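PDB 2H01: 2-Cys peroxiredoxin from Plasmodium yoelii, which probably reduces hydrogen peroxide and organic hydroperoxides to water and alcohols, acting as a thiol-specific thioredoxin peroxidase of the peroxiredoxin family. Local coordinates for residues Ala6-Ala11 with Ile107-Tyr111; Leu35-Tyr39 with His97-Ser101; Ser60-Val66 with Ile150-Asp155. All coordinates share one frame; numbering follows the deposited sequence.

Contact 1. Residues Ala6-Ala11 with Ile107-Tyr111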
# COMPACT_ATOMS: atom_id res chain seq x y z
N ALA A 6 3.37 12.64 3.14
CA ALA A 6 3.98 11.52 2.45
C ALA A 6 4.15 12.02 1.01
O ALA A 6 3.32 12.79 0.52
CB ALA A 6 3.04 10.32 2.47
N PRO A 7 5.24 11.61 0.33
CA PRO A 7 5.51 12.03 -1.05
C PRO A 7 4.28 11.85 -1.92
O PRO A 7 3.83 10.72 -2.15
CB PRO A 7 6.65 11.11 -1.44
CG PRO A 7 7.42 10.99 -0.16
CD PRO A 7 6.31 10.73 0.83
N SER A 8 3.73 12.95 -2.41
CA SER A 8 2.52 12.86 -3.22
C SER A 8 2.74 12.26 -4.61
O SER A 8 3.88 11.99 -5.01
CB SER A 8 1.86 14.24 -3.35
OG SER A 8 2.74 15.17 -3.95
N PHE A 9 1.65 12.00 -5.31
CA PHE A 9 1.72 11.45 -6.66
C PHE A 9 0.35 11.49 -7.36
O PHE A 9 -0.69 11.64 -6.72
CB PHE A 9 2.28 10.01 -6.64
CG PHE A 9 1.44 9.03 -5.84
CD1 PHE A 9 0.20 8.61 -6.30
CD2 PHE A 9 1.90 8.54 -4.62
CE1 PHE A 9 -0.58 7.73 -5.56
CE2 PHE A 9 1.13 7.66 -3.87
CZ PHE A 9 -0.11 7.25 -4.34
N LYS A 10 0.41 11.44 -8.67
CA LYS A 10 -0.75 11.33 -9.52
C LYS A 10 -0.52 10.21 -10.53
O LYS A 10 0.22 10.38 -11.48
CB LYS A 10 -0.99 12.64 -10.25
CG LYS A 10 -2.43 12.89 -10.59
CD LYS A 10 -2.63 13.52 -11.95
CE LYS A 10 -1.79 14.76 -12.12
NZ LYS A 10 -2.53 16.02 -11.82
N ALA A 11 -1.14 9.07 -10.31
CA ALA A 11 -0.89 7.92 -11.20
C ALA A 11 -2.10 7.33 -11.91
O ALA A 11 -3.23 7.46 -11.44
CB ALA A 11 -0.18 6.82 -10.42
N ILE A 107 7.30 7.35 -8.37
CA ILE A 107 6.72 7.06 -7.07
C ILE A 107 7.65 6.20 -6.24
O ILE A 107 7.98 6.55 -5.11
CB ILE A 107 5.32 6.42 -7.22
CG1 ILE A 107 4.39 7.38 -7.95
CG2 ILE A 107 4.77 6.04 -5.88
CD1 ILE A 107 3.24 6.73 -8.67
N ALA A 108 8.10 5.10 -6.81
CA ALA A 108 9.06 4.25 -6.14
C ALA A 108 10.24 5.07 -5.69
O ALA A 108 10.74 4.89 -4.59
CB ALA A 108 9.50 3.11 -7.02
N ARG A 109 10.67 6.00 -6.52
CA ARG A 109 11.85 6.79 -6.19
C ARG A 109 11.59 7.68 -4.98
O ARG A 109 12.40 7.72 -4.04
CB ARG A 109 12.26 7.65 -7.39
CG ARG A 109 13.71 8.15 -7.34
CD ARG A 109 13.98 9.20 -8.42
NE ARG A 109 13.59 8.73 -9.75
CZ ARG A 109 14.24 7.80 -10.44
NH1 ARG A 109 15.34 7.25 -9.93
NH2 ARG A 109 13.80 7.42 -11.63
N SER A 110 10.46 8.40 -4.99
CA SER A 110 10.11 9.30 -3.90
C SER A 110 10.02 8.60 -2.55
O SER A 110 10.25 9.20 -1.50
CB SER A 110 8.79 10.01 -4.20
OG SER A 110 7.71 9.10 -4.25
N TYR A 111 9.69 7.31 -2.58
CA TYR A 111 9.57 6.52 -1.36
C TYR A 111 10.83 5.72 -1.08
O TYR A 111 10.88 4.92 -0.14
CB TYR A 111 8.34 5.60 -1.48
CG TYR A 111 7.03 6.35 -1.27
CD1 TYR A 111 6.47 6.49 0.01
CD2 TYR A 111 6.39 6.99 -2.33
CE1 TYR A 111 5.32 7.25 0.22
CE2 TYR A 111 5.23 7.76 -2.12
CZ TYR A 111 4.71 7.89 -0.84
OH TYR A 111 3.56 8.63 -0.62
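P7 lies against Y111 and S110 where the N-terminal segment of this thioredoxin-fold peroxiredoxin runs past the C-terminal end of helix 106-110 to enter strand 10-14. The proline ring can be followed atom by atom across the tyrosine. Its CB meets S110 OG at 3.6 Å and also sits over one face of the Y111 ring in a CH-pi contact, 28° off the ring normal. CG touches the backbone O of S110 and hangs above the rim of the same phenol face, while CD comes to 3.7 Å from Y111 CZ. Y111 is the first residue beyond the helix; its CG stands anti to the carbonyl carbon (chi1 -76°), and the ring carries its hydroxyl to the N-terminal segment, where OH gives a weak hydrogen bond of 2.6 Å to P7 O. F9 presents its ring edge to that hydroxyl and crosses I107 at about a right angle, with F9 CB 3.6 Å from I107 CG1. Further along, A11 CB receives I107 CD1 at 3.8 Å. At the helix end, I107 O accepts two bonds: S110 OG reaches one of its lone pairs in the carbonyl plane at 2.7 Å, and Y111 N follows at 3.1 Å.

Contact 2. Residues Leu35-Tyr39 with His97-Ser101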
# COMPACT_ATOMS: atom_id res chain seq x y z
N LEU A 35 -3.04 2.31 2.68
CA LEU A 35 -1.99 1.31 2.81
C LEU A 35 -1.42 1.18 1.40
O LEU A 35 -2.00 0.52 0.53
CB LEU A 35 -2.53 -0.05 3.28
CG LEU A 35 -1.55 -1.12 3.81
CD1 LEU A 35 -0.72 -1.73 2.71
CD2 LEU A 35 -0.64 -0.51 4.85
N LEU A 36 -0.30 1.85 1.16
CA LEU A 36 0.37 1.81 -0.13
C LEU A 36 1.45 0.74 -0.05
O LEU A 36 2.29 0.77 0.86
CB LEU A 36 1.03 3.16 -0.44
CG LEU A 36 1.91 3.16 -1.71
CD1 LEU A 36 1.03 3.02 -2.95
CD2 LEU A 36 2.73 4.45 -1.79
N TYR A 37 1.45 -0.21 -0.99
CA TYR A 37 2.45 -1.26 -0.98
C TYR A 37 3.11 -1.41 -2.35
O TYR A 37 2.49 -1.14 -3.38
CB TYR A 37 1.85 -2.61 -0.53
CG TYR A 37 0.87 -3.25 -1.50
CD1 TYR A 37 -0.49 -2.96 -1.44
CD2 TYR A 37 1.31 -4.17 -2.45
CE1 TYR A 37 -1.40 -3.58 -2.31
CE2 TYR A 37 0.42 -4.78 -3.33
CZ TYR A 37 -0.94 -4.49 -3.25
OH TYR A 37 -1.82 -5.11 -4.10
N PHE A 38 4.37 -1.83 -2.35
CA PHE A 38 5.12 -2.00 -3.59
C PHE A 38 5.57 -3.43 -3.87
O PHE A 38 5.90 -4.19 -2.97
CB PHE A 38 6.40 -1.14 -3.59
CG PHE A 38 6.15 0.34 -3.62
CD1 PHE A 38 5.90 1.05 -2.45
CD2 PHE A 38 6.17 1.03 -4.83
CE1 PHE A 38 5.67 2.43 -2.48
CE2 PHE A 38 5.95 2.42 -4.88
CZ PHE A 38 5.69 3.12 -3.69
N TYR A 39 5.56 -3.80 -5.14
CA TYR A 39 6.06 -5.11 -5.54
C TYR A 39 6.85 -4.84 -6.83
O TYR A 39 6.59 -3.87 -7.53
CB TYR A 39 4.93 -6.12 -5.74
CG TYR A 39 3.89 -5.76 -6.77
CD1 TYR A 39 2.85 -4.88 -6.47
CD2 TYR A 39 3.94 -6.31 -8.06
CE1 TYR A 39 1.89 -4.55 -7.42
CE2 TYR A 39 2.99 -5.99 -9.02
CZ TYR A 39 1.97 -5.11 -8.69
OH TYR A 39 1.02 -4.79 -9.63
N HIS A 97 -9.29 -4.41 -5.15
CA HIS A 97 -8.74 -3.13 -4.72
C HIS A 97 -7.89 -2.56 -5.87
O HIS A 97 -7.48 -3.30 -6.76
CB HIS A 97 -7.92 -3.27 -3.44
CG HIS A 97 -6.69 -4.12 -3.57
ND1 HIS A 97 -5.47 -3.61 -3.96
CD2 HIS A 97 -6.48 -5.43 -3.30
CE1 HIS A 97 -4.56 -4.57 -3.92
NE2 HIS A 97 -5.15 -5.68 -3.53
N THR A 98 -7.62 -1.27 -5.86
CA THR A 98 -6.88 -0.66 -6.96
C THR A 98 -5.37 -0.87 -7.03
O THR A 98 -4.68 -0.95 -6.02
CB THR A 98 -7.20 0.87 -7.07
OG1 THR A 98 -5.99 1.61 -7.30
CG2 THR A 98 -7.91 1.38 -5.84
N LEU A 99 -4.88 -0.98 -8.25
CA LEU A 99 -3.45 -1.13 -8.51
C LEU A 99 -3.03 0.13 -9.28
O LEU A 99 -3.68 0.51 -10.25
CB LEU A 99 -3.19 -2.38 -9.37
CG LEU A 99 -3.53 -3.75 -8.76
CD1 LEU A 99 -3.23 -4.85 -9.78
CD2 LEU A 99 -2.72 -3.97 -7.49
N ILE A 100 -2.05 0.70 -9.07
CA ILE A 100 -1.64 1.89 -9.80
C ILE A 100 -0.34 1.65 -10.56
O ILE A 100 0.45 0.76 -10.20
CB ILE A 100 -1.47 3.08 -8.84
CG1 ILE A 100 -0.42 2.77 -7.77
CG2 ILE A 100 -2.80 3.44 -8.19
CD1 ILE A 100 -0.02 3.96 -6.93
N SER A 101 -0.11 2.51 -11.41
CA SER A 101 0.98 2.28 -12.33
C SER A 101 2.04 3.35 -12.22
O SER A 101 1.78 4.51 -12.51
CB SER A 101 0.44 2.24 -13.77
OG SER A 101 1.49 2.22 -14.73
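The rings of Y37 and H97 meet rim to rim, neither covering a face of the other: their centroids are 5.8 Å apart and their planes are turned by 65°. Each lies at the other's edge, with the Y37 hydroxyl directed at the CE1 side of the imidazole, although the model is too tight there for its exact spacing to be trusted. The two side chains approach from opposite directions, each ring projecting from its own segment so that rim meets rim. H97 ND1 makes a weak, long bond of 3.5 Å to T98 O. Beside this pair, L99 CD2 packs on Y37 OH at 3.7 Å. The two strands are not sheet neighbours: 33-38 and 98-101 both pair in parallel with strand 66-72, which lies between them in the thioredoxin-fold sheet, and the CA atoms of Y37 and L99 are accordingly 9.6 Å apart. Helix 49-56 covers the tyrosine side through I51 and L54. Y39 brings its OH to 4.3 Å from L99 CD1, but the polar partner of that hydroxyl is D42; the Y39 side chain is about 11 Å from that of C47, the predicted peroxidatic cysteine. L36 and I100 alternate to the other side of the sheet, where their CD1 atoms meet at 4.2 Å and F9 adjoins I100.

Contact 3. Residues Ser60-Val66 with Ile150-Asp155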
# COMPACT_ATOMS: atom_id res chain seq x y z
N SER A 60 -11.37 -6.52 5.96
CA SER A 60 -10.75 -6.08 7.21
C SER A 60 -10.26 -4.64 7.07
O SER A 60 -10.33 -3.85 8.02
CB SER A 60 -9.57 -6.98 7.59
OG SER A 60 -10.01 -8.23 8.08
N PHE A 61 -9.75 -4.30 5.88
CA PHE A 61 -9.26 -2.94 5.61
C PHE A 61 -10.39 -1.93 5.48
O PHE A 61 -10.32 -0.83 6.01
CB PHE A 61 -8.39 -2.90 4.36
CG PHE A 61 -7.04 -3.51 4.54
CD1 PHE A 61 -6.78 -4.81 4.12
CD2 PHE A 61 -6.05 -2.83 5.24
CE1 PHE A 61 -5.56 -5.41 4.38
CE2 PHE A 61 -4.82 -3.43 5.51
CZ PHE A 61 -4.57 -4.72 5.08
N LYS A 62 -11.45 -2.31 4.77
CA LYS A 62 -12.58 -1.40 4.61
C LYS A 62 -13.21 -1.09 5.97
O LYS A 62 -13.58 0.04 6.25
CB LYS A 62 -13.65 -2.01 3.68
CG LYS A 62 -13.25 -2.04 2.21
CD LYS A 62 -14.36 -2.60 1.32
CE LYS A 62 -13.90 -2.63 -0.15
NZ LYS A 62 -14.91 -3.23 -1.06
N GLU A 63 -13.33 -2.12 6.81
CA GLU A 63 -13.92 -1.97 8.14
C GLU A 63 -13.15 -0.96 8.98
O GLU A 63 -13.72 -0.31 9.86
CB GLU A 63 -13.94 -3.32 8.87
CG GLU A 63 -14.91 -4.33 8.26
CD GLU A 63 -14.67 -5.76 8.71
OE1 GLU A 63 -13.66 -6.02 9.40
OE2 GLU A 63 -15.48 -6.64 8.34
N ARG A 64 -11.86 -0.82 8.70
CA ARG A 64 -11.02 0.11 9.45
C ARG A 64 -10.79 1.37 8.66
O ARG A 64 -9.92 2.18 8.98
CB ARG A 64 -9.68 -0.56 9.81
CG ARG A 64 -9.88 -1.84 10.63
CD ARG A 64 -8.57 -2.57 10.91
NE ARG A 64 -8.76 -3.61 11.93
CZ ARG A 64 -9.39 -4.77 11.73
NH1 ARG A 64 -9.90 -5.07 10.54
NH2 ARG A 64 -9.52 -5.63 12.73
N ASN A 65 -11.59 1.53 7.61
CA ASN A 65 -11.55 2.70 6.74
C ASN A 65 -10.17 2.92 6.10
O ASN A 65 -9.65 4.04 6.07
CB ASN A 65 -11.98 3.93 7.54
CG ASN A 65 -12.48 5.06 6.65
OD1 ASN A 65 -12.91 4.82 5.52
ND2 ASN A 65 -12.45 6.28 7.17
N VAL A 66 -9.60 1.83 5.58
CA VAL A 66 -8.30 1.85 4.92
C VAL A 66 -8.42 1.53 3.44
O VAL A 66 -9.04 0.53 3.06
CB VAL A 66 -7.33 0.83 5.54
CG1 VAL A 66 -6.04 0.80 4.73
CG2 VAL A 66 -7.05 1.18 6.99
N ILE A 150 0.06 -5.90 9.89
CA ILE A 150 -0.37 -4.65 9.30
C ILE A 150 -1.68 -4.14 9.91
O ILE A 150 -1.75 -3.02 10.36
CB ILE A 150 -0.48 -4.78 7.80
CG1 ILE A 150 0.90 -4.82 7.17
CG2 ILE A 150 -1.25 -3.63 7.21
CD1 ILE A 150 0.91 -5.30 5.75
N LEU A 151 -2.68 -5.01 9.94
CA LEU A 151 -3.98 -4.70 10.54
C LEU A 151 -3.87 -4.36 12.02
O LEU A 151 -4.65 -3.57 12.55
CB LEU A 151 -4.92 -5.89 10.36
CG LEU A 151 -5.26 -6.12 8.90
CD1 LEU A 151 -5.84 -7.52 8.69
CD2 LEU A 151 -6.25 -5.02 8.48
N ARG A 152 -2.88 -4.95 12.66
CA ARG A 152 -2.56 -4.75 14.07
C ARG A 152 -1.98 -3.34 14.29
O ARG A 152 -2.27 -2.70 15.30
CB ARG A 152 -1.54 -5.80 14.47
CG ARG A 152 -1.42 -6.10 15.94
CD ARG A 152 -1.17 -7.60 16.03
NE ARG A 152 -2.27 -8.29 15.36
CZ ARG A 152 -2.16 -9.41 14.65
NH1 ARG A 152 -0.97 -10.01 14.52
NH2 ARG A 152 -3.23 -9.91 14.04
N LEU A 153 -1.14 -2.89 13.36
CA LEU A 153 -0.53 -1.56 13.45
C LEU A 153 -1.61 -0.51 13.23
O LEU A 153 -1.66 0.51 13.91
CB LEU A 153 0.58 -1.40 12.41
CG LEU A 153 1.80 -2.28 12.69
CD1 LEU A 153 2.82 -2.18 11.56
CD2 LEU A 153 2.42 -1.86 14.04
N ILE A 154 -2.40 -0.67 12.18
CA ILE A 154 -3.67 0.05 12.06
C ILE A 154 -4.52 -0.10 13.31
O ILE A 154 -5.01 0.86 13.88
CB ILE A 154 -4.45 -0.44 10.83
CG1 ILE A 154 -3.54 -0.49 9.60
CG2 ILE A 154 -5.65 0.46 10.57
CD1 ILE A 154 -4.13 -1.24 8.43
N ASP A 155 -4.74 -0.85 13.90
CA ASP A 155 -5.54 -0.77 15.12
C ASP A 155 -4.81 0.06 16.16
O ASP A 155 -5.42 0.89 16.84
CB ASP A 155 -5.85 -2.16 15.69
CG ASP A 155 -6.89 -2.91 14.89
OD1 ASP A 155 -6.99 -4.15 15.03
OD2 ASP A 155 -7.63 -2.27 14.11
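F61 and L151 cross at about a right angle, and L151 CD2 stands over one face of the phenyl ring, 3.8 Å from its centroid and 17° off the normal, a CH-pi contact. Around the same ring, I150 CG2 lies in its plane at the edge, 4.0 Å from F61 CE2, while I154 CD1 approaches CE2 obliquely at 3.7 Å. V66 and I154 reach toward each other tip to tip, CG2 to CG2 at 3.9 Å. Beside this apolar layer R64 crosses D155 obliquely, the guanidinium and carboxylate planes 35° apart. With CG anti to the carbonyl carbon (chi1 -58°) and the chain extended from CG to NE, the guanidinium uses two N-H groups in its own plane: NE forms a salt bridge of 2.8 Å to the syn side of D155 OD2, somewhat out of the carboxylate plane, and NH1 bonds S60 O at 2.8 Å, which fixes its rotation. N65 is the C-prime residue of a Schellman motif that ends helix 58-63 and turns the chain into strand 66-72. Helix 147-163 rests on the sheet through I150, on L35, F124 and L137, and I154, on L126, while V66, in strand 66-72, meets Y33 and L35.

Contact 2 is the core of the three, its centre about 5 Å from that of the chain; contacts 1 and 3 are centred about 12 Å out, on opposite sides, and do not touch. Contact 3 is nonetheless buried, contact 1 only partly. Contacts 1 and 2 share elements: strands 10-14 and 98-101 are neighbours in one sheet, helix 106-110 follows strand 98-101, and A11 packs on S101 and I107 on F38. Contact 3 touches the L35 end of contact 2. Contact 2 rests on aromatic rims and aliphatic methyls gathered on the two faces of the sheet; a weak hydroxyl-to-carbonyl bond marks contact 1 and an ion pair contact 3.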